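Long-range contacts in nitrogenase molybdenum-iron protein beta chain (Clostridium pasteurianum, PDB 4WES), which forms, with the alpha chain, the molybdenum-iron component of nitrogenase, which reduces dinitrogen to ammonium with electrons passed through a shared [8Fe-7S] cluster: residues I35-P40 with K217-G222; R58-P63 with G206-P211. All coordinates share one frame; numbering follows the deposited sequence.

Contact 1 (I35-P40 with K217-G222); sequences IHNCLP and KMYPEG
Asn37 and Tyr219 bring the two backbones to 5.1 Å between their CA atoms, and the touching parts, 36 to 39 and 218 to 222, run 147° apart, roughly antiparallel. The first runs from a type II beta turn, Ile35 to Cys38, into strand 38-43 of a parallel four-stranded sheet; the second is an irregular loop before helix 226-231. Side chains of 35-40 and two waters meet main-chain carbonyls of this loop, alongside the Tyr219 and Met218 side chains. Asn37 OD1 lies 3.2 Å from Tyr219 CB, and Asn37 ND2 is hydrogen-bonded to Asp98 OD2. Water 2 gives one proton to Asn37 OD1 and the other to Tyr219 O, while water 1 joins Asn37 N to Pro220 O. The edge of the Tyr219 ring, at CE1, comes 3.9 Å from Cys38 O, and Tyr219 OH is hydrogen-bonded to Tyr95 O. Leu39 CD1 touches Met218 CE at 4.0 Å. At the other end, His36 CG, anti to the backbone N (chi1 -175°), carries the imidazole across to the loop. There His36 ND1 donates to Gly222 O at 2.8 Å (N-H...O angle 159°), the acceptor near the ring plane, the donor above the carbonyl plane.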
ATOM      1  N   ILE B  35     -14.557 -14.116 -24.139  1.00 10.47           N
ATOM      2  CA  ILE B  35     -14.821 -14.329 -25.565  1.00 10.63           C
ATOM      3  C   ILE B  35     -15.307 -13.026 -26.162  1.00 10.95           C
ATOM      4  O   ILE B  35     -16.236 -12.418 -25.612  1.00 10.94           O
ATOM      5  CB  ILE B  35     -15.905 -15.404 -25.785  1.00 11.15           C
ATOM      6  CG1 ILE B  35     -15.553 -16.719 -25.093  1.00 11.79           C
ATOM      7  CG2 ILE B  35     -16.180 -15.563 -27.277  1.00 11.52           C
ATOM      8  CD1 ILE B  35     -16.691 -17.705 -25.112  1.00 13.47           C
ATOM      9  N   HIS B  36     -14.701 -12.572 -27.267  1.00 10.87           N
ATOM     10  CA  HIS B  36     -15.120 -11.315 -27.846  1.00 10.76           C
ATOM     11  C   HIS B  36     -16.566 -11.400 -28.377  1.00 11.31           C
ATOM     12  O   HIS B  36     -16.949 -12.394 -29.029  1.00 12.04           O
ATOM     13  CB  HIS B  36     -14.165 -10.953 -28.986  1.00 11.67           C
ATOM     14  CG  HIS B  36     -14.410  -9.621 -29.590  1.00 12.43           C
ATOM     15  ND1 HIS B  36     -14.244  -8.445 -28.896  1.00 12.41           N
ATOM     16  CD2 HIS B  36     -14.780  -9.260 -30.842  1.00 13.12           C
ATOM     17  CE1 HIS B  36     -14.526  -7.418 -29.677  1.00 13.78           C
ATOM     18  NE2 HIS B  36     -14.847  -7.890 -30.868  1.00 14.45           N
ATOM     19  N   ASN B  37     -17.356 -10.353 -28.120  1.00 11.03           N
ATOM     20  CA  ASN B  37     -18.718 -10.242 -28.635  1.00 10.73           C
ATOM     21  C   ASN B  37     -19.608 -11.371 -28.133  1.00 11.57           C
ATOM     22  O   ASN B  37     -20.532 -11.804 -28.802  1.00 12.06           O
ATOM     23  CB  ASN B  37     -18.757 -10.114 -30.169  1.00 12.21           C
ATOM     24  CG  ASN B  37     -18.207  -8.814 -30.651  1.00 12.13           C
ATOM     25  OD1 ASN B  37     -17.849  -7.934 -29.853  1.00 13.79           O
ATOM     26  ND2 ASN B  37     -18.122  -8.687 -31.988  1.00 13.89           N
ATOM     27  N   CYS B  38     -19.338 -11.810 -26.907  1.00 10.85           N
ATOM     28  CA  CYS B  38     -20.130 -12.842 -26.243  1.00 10.41           C
ATOM     29  C   CYS B  38     -21.012 -12.262 -25.155  1.00  9.92           C
ATOM     30  O   CYS B  38     -20.546 -11.497 -24.302  1.00 11.54           O
ATOM     31  CB  CYS B  38     -19.190 -13.857 -25.612  1.00 10.79           C
ATOM     32  SG  CYS B  38     -19.979 -15.174 -24.700  1.00 11.93           S
ATOM     33  N   LEU B  39     -22.292 -12.642 -25.164  1.00 10.22           N
ATOM     34  CA  LEU B  39     -23.138 -12.387 -24.021  1.00 10.41           C
ATOM     35  C   LEU B  39     -23.274 -13.693 -23.208  1.00 10.01           C
ATOM     36  O   LEU B  39     -23.835 -14.676 -23.697  1.00 11.08           O
ATOM     37  CB  LEU B  39     -24.532 -11.881 -24.425  1.00 10.56           C
ATOM     38  CG  LEU B  39     -25.412 -11.407 -23.286  1.00 10.94           C
ATOM     39  CD1 LEU B  39     -24.790 -10.236 -22.560  1.00 12.50           C
ATOM     40  CD2 LEU B  39     -26.801 -11.095 -23.786  1.00 13.22           C
ATOM     41  N   PRO B  40     -22.787 -13.708 -21.969  1.00  9.96           N
ATOM     42  CA  PRO B  40     -23.063 -14.844 -21.087  1.00  9.53           C
ATOM     43  C   PRO B  40     -24.558 -14.936 -20.798  1.00  9.49           C
ATOM     44  O   PRO B  40     -25.229 -13.897 -20.663  1.00  9.99           O
ATOM     45  CB  PRO B  40     -22.302 -14.508 -19.795  1.00  9.98           C
ATOM     46  CG  PRO B  40     -21.323 -13.430 -20.187  1.00 11.00           C
ATOM     47  CD  PRO B  40     -22.009 -12.659 -21.280  1.00 10.10           C
ATOM     48  N   LYS B 217     -19.844   0.607 -24.480  1.00 11.59           N
ATOM     49  CA  LYS B 217     -19.703  -0.384 -25.523  1.00 14.08           C
ATOM     50  C   LYS B 217     -20.080  -1.723 -24.871  1.00 13.45           C
ATOM     51  O   LYS B 217     -19.363  -2.256 -24.051  1.00 15.25           O
ATOM     52  CB  LYS B 217     -18.256  -0.373 -26.053  1.00 18.37           C
ATOM     53  CG  LYS B 217     -17.983  -1.159 -27.297  1.00 25.43           C
ATOM     54  CD  LYS B 217     -16.540  -0.967 -27.760  1.00 32.76           C
ATOM     55  CE  LYS B 217     -16.201  -2.040 -28.757  1.00 31.94           C
ATOM     56  NZ  LYS B 217     -16.492  -1.490 -30.124  1.00 48.72           N
ATOM     57  N   MET B 218     -21.223  -2.274 -25.264  1.00 12.18           N
ATOM     58  CA  MET B 218     -21.680  -3.512 -24.623  1.00 13.22           C
ATOM     59  C   MET B 218     -20.698  -4.647 -24.670  1.00 11.68           C
ATOM     60  O   MET B 218     -20.473  -5.334 -23.687  1.00 12.67           O
ATOM     61  CB  MET B 218     -23.018  -3.935 -25.187  1.00 14.37           C
ATOM     62  CG  MET B 218     -23.616  -5.108 -24.495  1.00 16.45           C
ATOM     63  SD  MET B 218     -25.398  -5.195 -24.875  1.00 20.21           S
ATOM     64  CE  MET B 218     -25.669  -6.665 -24.103  1.00 24.06           C
ATOM     65  N   TYR B 219     -20.138  -4.853 -25.870  1.00 11.00           N
ATOM     66  CA  TYR B 219     -19.095  -5.852 -26.104  1.00 12.17           C
ATOM     67  C   TYR B 219     -17.782  -5.118 -26.200  1.00 11.84           C
ATOM     68  O   TYR B 219     -17.483  -4.491 -27.224  1.00 12.89           O
ATOM     69  CB  TYR B 219     -19.400  -6.702 -27.355  1.00 11.85           C
ATOM     70  CG  TYR B 219     -20.798  -7.272 -27.308  1.00 12.27           C
ATOM     71  CD1 TYR B 219     -21.155  -8.193 -26.332  1.00 12.59           C
ATOM     72  CD2 TYR B 219     -21.777  -6.827 -28.154  1.00 12.99           C
ATOM     73  CE1 TYR B 219     -22.448  -8.652 -26.210  1.00 12.65           C
ATOM     74  CE2 TYR B 219     -23.068  -7.287 -28.064  1.00 13.34           C
ATOM     75  CZ  TYR B 219     -23.415  -8.193 -27.064  1.00 12.40           C
ATOM     76  OH  TYR B 219     -24.692  -8.643 -26.933  1.00 13.54           O
ATOM     77  N   PRO B 220     -16.973  -5.179 -25.138  1.00 12.72           N
ATOM     78  CA  PRO B 220     -15.748  -4.419 -25.170  1.00 13.03           C
ATOM     79  C   PRO B 220     -14.772  -4.927 -26.240  1.00 12.30           C
ATOM     80  O   PRO B 220     -14.917  -6.019 -26.797  1.00 12.63           O
ATOM     81  CB  PRO B 220     -15.187  -4.616 -23.742  1.00 13.82           C
ATOM     82  CG  PRO B 220     -16.395  -4.900 -22.897  1.00 14.25           C
ATOM     83  CD  PRO B 220     -17.234  -5.740 -23.798  1.00 12.68           C
ATOM     84  N   GLU B 221     -13.700  -4.166 -26.427  1.00 12.93           N
ATOM     85  CA  GLU B 221     -12.733  -4.481 -27.442  1.00 14.67           C
ATOM     86  C   GLU B 221     -12.056  -5.857 -27.246  1.00 13.89           C
ATOM     87  O   GLU B 221     -11.703  -6.502 -28.264  1.00 14.11           O
ATOM     88  CB  GLU B 221     -11.658  -3.377 -27.463  1.00 18.83           C
ATOM     89  CG  GLU B 221     -12.168  -1.984 -27.769  1.00 32.55           C
ATOM     90  CD  GLU B 221     -12.225  -1.656 -29.248  1.00 70.64           C
ATOM     91  OE1 GLU B 221     -12.193  -0.446 -29.571  1.00135.81           O
ATOM     92  OE2 GLU B 221     -12.310  -2.596 -30.069  1.00 69.50           O
ATOM     93  N   GLY B 222     -11.863  -6.283 -26.013  1.00 12.71           N
ATOM     94  CA  GLY B 222     -11.114  -7.474 -25.727  1.00 11.57           C
ATOM     95  C   GLY B 222     -11.910  -8.751 -25.889  1.00 11.72           C
ATOM     96  O   GLY B 222     -13.043  -8.752 -26.388  1.00 11.73           O
TER
HETATM   97  O   HOH W   1     -16.404  -8.330 -26.316  1.00 11.92           O
HETATM   98  O   HOH W   2     -17.185  -5.361 -29.865  1.00 17.45           O

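Contact 2 (R58-P63 with G206-P211); sequences RHFKEP and GVLDGP. With FE2 (Fe (II) ion), chain J.
The Phe60 ring is sandwiched: Leu208 CB stands over the centre of one face, 3.9 Å from the centroid and 9° off the ring normal, a CH-pi contact, while His59 CD2 sits over the opposite face. Both leucine methyls also reach the ring's CD2 and CE2 side, CD2 of Leu208 lying 3.9 Å from CD2 of Phe60. At the CD1 corner of the ring, Leu208 O, a buried carbonyl with no hydrogen-bonding partner in the model, comes to 3.2 Å of Phe60 CD1.

Beyond the helix end, Lys61 takes positive phi (53°), and the chain presents Lys61 O and Glu62 OE2 to an iron(II) ion at 2.1 and 2.0 Å. Waters 3 and 6, with Asp301 and Asp305 of the second beta subunit, complete a six-ligand site bridging the two copies. A bend at chi2 (-71°) lets the Glu62 carboxylate span iron and loop: OE2 holds the metal, whereas Glu62 OE1 receives a weak bond from Gly210 N at 3.2 Å, a proton from water 4 and a salt bridge from Lys473 of the alpha chain. Water 4 also donates to Val207 O, and water 5 links that carbonyl to Pro63 O. Lys61 NZ donates a 2.9 Å hydrogen bond to Arg58 O, and also hydrogen-bonds to Met414 O and to Arg458 O of the second beta subunit.

The contact thus fastens the C-terminal end of helix 46-60 to the loop that follows strand 198-200, with Tyr30 and Leu33 of helix 24-33 packing on Leu208 and Pro181 of helix 181-193 touching Phe60 and Asp209.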
ATOM      1  N   ARG B  58     -18.562  -5.466  -8.518  1.00  7.32           N
ATOM      2  CA  ARG B  58     -17.958  -5.029  -7.252  1.00  7.07           C
ATOM      3  C   ARG B  58     -16.444  -5.216  -7.214  1.00  7.27           C
ATOM      4  O   ARG B  58     -15.729  -4.436  -6.571  1.00  8.03           O
ATOM      5  CB  ARG B  58     -18.620  -5.773  -6.071  1.00  7.38           C
ATOM      6  CG  ARG B  58     -20.021  -5.334  -5.814  1.00  7.51           C
ATOM      7  CD  ARG B  58     -20.715  -6.236  -4.772  1.00  7.35           C
ATOM      8  NE  ARG B  58     -22.004  -5.669  -4.364  1.00  7.51           N
ATOM      9  CZ  ARG B  58     -22.979  -6.373  -3.787  1.00  7.12           C
ATOM     10  NH1 ARG B  58     -22.774  -7.641  -3.428  1.00  7.77           N
ATOM     11  NH2 ARG B  58     -24.138  -5.784  -3.563  1.00  7.59           N
ATOM     12  N   HIS B  59     -15.953  -6.280  -7.853  1.00  7.36           N
ATOM     13  CA  HIS B  59     -14.532  -6.586  -7.913  1.00  7.46           C
ATOM     14  C   HIS B  59     -13.821  -5.653  -8.894  1.00  7.53           C
ATOM     15  O   HIS B  59     -12.803  -5.058  -8.564  1.00  9.46           O
ATOM     16  CB  HIS B  59     -14.354  -8.073  -8.298  1.00  7.57           C
ATOM     17  CG  HIS B  59     -12.937  -8.496  -8.480  1.00  8.59           C
ATOM     18  ND1 HIS B  59     -12.223  -9.162  -7.516  1.00  8.32           N
ATOM     19  CD2 HIS B  59     -12.155  -8.442  -9.578  1.00 12.00           C
ATOM     20  CE1 HIS B  59     -11.038  -9.451  -8.007  1.00  8.82           C
ATOM     21  NE2 HIS B  59     -10.975  -9.028  -9.250  1.00 11.82           N
ATOM     22  N   PHE B  60     -14.329  -5.558 -10.117  1.00  7.45           N
ATOM     23  CA  PHE B  60     -13.624  -4.851 -11.195  1.00  8.08           C
ATOM     24  C   PHE B  60     -13.992  -3.378 -11.308  1.00  7.42           C
ATOM     25  O   PHE B  60     -13.294  -2.654 -12.038  1.00  8.66           O
ATOM     26  CB  PHE B  60     -13.902  -5.554 -12.528  1.00  8.50           C
ATOM     27  CG  PHE B  60     -13.186  -6.858 -12.662  1.00  8.46           C
ATOM     28  CD1 PHE B  60     -11.806  -6.878 -12.793  1.00  9.35           C
ATOM     29  CD2 PHE B  60     -13.867  -8.075 -12.663  1.00  9.00           C
ATOM     30  CE1 PHE B  60     -11.111  -8.077 -12.873  1.00  9.67           C
ATOM     31  CE2 PHE B  60     -13.170  -9.273 -12.756  1.00  9.75           C
ATOM     32  CZ  PHE B  60     -11.784  -9.264 -12.851  1.00  9.76           C
ATOM     33  N   LYS B  61     -15.060  -2.937 -10.656  1.00  7.64           N
ATOM     34  CA  LYS B  61     -15.590  -1.587 -10.840  1.00  7.56           C
ATOM     35  C   LYS B  61     -15.820  -1.355 -12.339  1.00  7.77           C
ATOM     36  O   LYS B  61     -15.452  -0.319 -12.893  1.00  7.99           O
ATOM     37  CB  LYS B  61     -14.702  -0.505 -10.208  1.00  7.99           C
ATOM     38  CG  LYS B  61     -14.308  -0.795  -8.767  1.00  8.56           C
ATOM     39  CD  LYS B  61     -15.448  -1.081  -7.818  1.00  7.84           C
ATOM     40  CE  LYS B  61     -14.955  -1.136  -6.379  1.00  8.25           C
ATOM     41  NZ  LYS B  61     -15.982  -1.799  -5.496  1.00  7.91           N
ATOM     42  N   GLU B  62     -16.496  -2.315 -12.958  1.00  8.06           N
ATOM     43  CA  GLU B  62     -16.791  -2.322 -14.397  1.00  7.92           C
ATOM     44  C   GLU B  62     -18.169  -2.890 -14.602  1.00  7.72           C
ATOM     45  O   GLU B  62     -18.651  -3.670 -13.766  1.00  8.56           O
ATOM     46  CB  GLU B  62     -15.807  -3.191 -15.179  1.00  8.54           C
ATOM     47  CG  GLU B  62     -14.377  -2.661 -15.284  1.00  8.63           C
ATOM     48  CD  GLU B  62     -14.343  -1.458 -16.200  1.00  8.50           C
ATOM     49  OE1 GLU B  62     -14.246  -1.681 -17.446  1.00 10.26           O
ATOM     50  OE2 GLU B  62     -14.390  -0.291 -15.717  1.00  8.98           O
ATOM     51  N   PRO B  63     -18.799  -2.602 -15.755  1.00  7.79           N
ATOM     52  CA  PRO B  63     -19.983  -3.346 -16.138  1.00  8.32           C
ATOM     53  C   PRO B  63     -19.666  -4.844 -16.245  1.00  8.53           C
ATOM     54  O   PRO B  63     -18.528  -5.218 -16.541  1.00  9.25           O
ATOM     55  CB  PRO B  63     -20.304  -2.788 -17.546  1.00  9.58           C
ATOM     56  CG  PRO B  63     -19.651  -1.442 -17.556  1.00  9.45           C
ATOM     57  CD  PRO B  63     -18.376  -1.655 -16.791  1.00  9.25           C
ATOM     58  N   GLY B 206      -9.066  -6.179 -21.595  1.00 10.10           N
ATOM     59  CA  GLY B 206      -9.863  -5.330 -22.446  1.00 10.80           C
ATOM     60  C   GLY B 206     -11.348  -5.582 -22.351  1.00 11.08           C
ATOM     61  O   GLY B 206     -12.109  -5.078 -23.196  1.00 13.30           O
ATOM     62  N   VAL B 207     -11.789  -6.364 -21.345  1.00 10.38           N
ATOM     63  CA  VAL B 207     -13.203  -6.596 -21.133  1.00 10.31           C
ATOM     64  C   VAL B 207     -13.597  -6.188 -19.686  1.00  9.72           C
ATOM     65  O   VAL B 207     -14.592  -5.484 -19.514  1.00 10.77           O
ATOM     66  CB  VAL B 207     -13.602  -8.072 -21.383  1.00 10.12           C
ATOM     67  CG1 VAL B 207     -15.118  -8.243 -21.232  1.00 11.07           C
ATOM     68  CG2 VAL B 207     -13.155  -8.520 -22.761  1.00 11.68           C
ATOM     69  N   LEU B 208     -12.838  -6.663 -18.711  1.00  9.31           N
ATOM     70  CA  LEU B 208     -13.122  -6.344 -17.299  1.00  8.67           C
ATOM     71  C   LEU B 208     -12.100  -5.402 -16.676  1.00  9.25           C
ATOM     72  O   LEU B 208     -12.092  -5.206 -15.476  1.00 10.08           O
ATOM     73  CB  LEU B 208     -13.283  -7.633 -16.510  1.00  9.20           C
ATOM     74  CG  LEU B 208     -14.629  -8.302 -16.725  1.00  9.42           C
ATOM     75  CD1 LEU B 208     -14.631  -9.755 -16.324  1.00 10.83           C
ATOM     76  CD2 LEU B 208     -15.739  -7.564 -16.000  1.00 11.15           C
ATOM     77  N   ASP B 209     -11.311  -4.714 -17.516  1.00  9.44           N
ATOM     78  CA  ASP B 209     -10.341  -3.729 -17.073  1.00  9.28           C
ATOM     79  C   ASP B 209     -10.257  -2.598 -18.100  1.00  9.25           C
ATOM     80  O   ASP B 209      -9.196  -2.005 -18.313  1.00  9.97           O
ATOM     81  CB  ASP B 209      -8.952  -4.379 -16.863  1.00  9.47           C
ATOM     82  CG  ASP B 209      -8.360  -4.945 -18.129  1.00  9.95           C
ATOM     83  OD1 ASP B 209      -9.037  -4.935 -19.185  1.00 11.02           O
ATOM     84  OD2 ASP B 209      -7.205  -5.390 -18.048  1.00 12.09           O
ATOM     85  N   GLY B 210     -11.378  -2.284 -18.729  1.00  9.79           N
ATOM     86  CA  GLY B 210     -11.353  -1.376 -19.855  1.00 10.14           C
ATOM     87  C   GLY B 210     -11.420   0.093 -19.540  1.00  9.43           C
ATOM     88  O   GLY B 210     -11.683   0.530 -18.409  1.00  9.72           O
ATOM     89  N   PRO B 211     -11.198   0.900 -20.572  1.00  9.27           N
ATOM     90  CA  PRO B 211     -11.200   2.344 -20.449  1.00  9.57           C
ATOM     91  C   PRO B 211     -12.609   2.939 -20.389  1.00  8.71           C
ATOM     92  O   PRO B 211     -13.580   2.306 -20.778  1.00  9.76           O
ATOM     93  CB  PRO B 211     -10.514   2.811 -21.733  1.00  9.82           C
ATOM     94  CG  PRO B 211     -10.926   1.757 -22.746  1.00 10.64           C
ATOM     95  CD  PRO B 211     -10.925   0.467 -21.956  1.00 10.98           C
TER
HETATM   96 FE   FE2 J 502     -14.167   0.842 -14.040  0.52  7.61          FE
HETATM   97  O   HOH W   3     -12.555  -0.416 -13.460  1.00  8.78           O
HETATM   98  O   HOH W   4     -15.507  -2.868 -19.497  1.00 14.96           O
HETATM   99  O   HOH W   5     -17.338  -6.337 -18.812  1.00 14.53           O
HETATM  100  O   HOH W   6     -15.751   2.002 -14.690  1.00  9.16           O

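From the N terminus, the chain leaves helix 24-33, makes the first half of contact 1 at 35-40, runs through strand 38-43 and helix 46-60, and reaches the first half of contact 2 at 58-63. It meets the partners in reverse order: 206-211 closes the inner loop, with 142 residues between its segments, and 217-222 closes the outer one, with 176. Contact 2 is therefore nested within contact 1. Contact 1 ties the turn entering strand 38-43, and contact 2 the end of helix 46-60, to the same loop between strand 198-200 and helix 226-231. Their centres are 12 Å apart, and they touch directly: Gly222 N lies 3.1 Å from Gly206 O, a probable hydrogen bond.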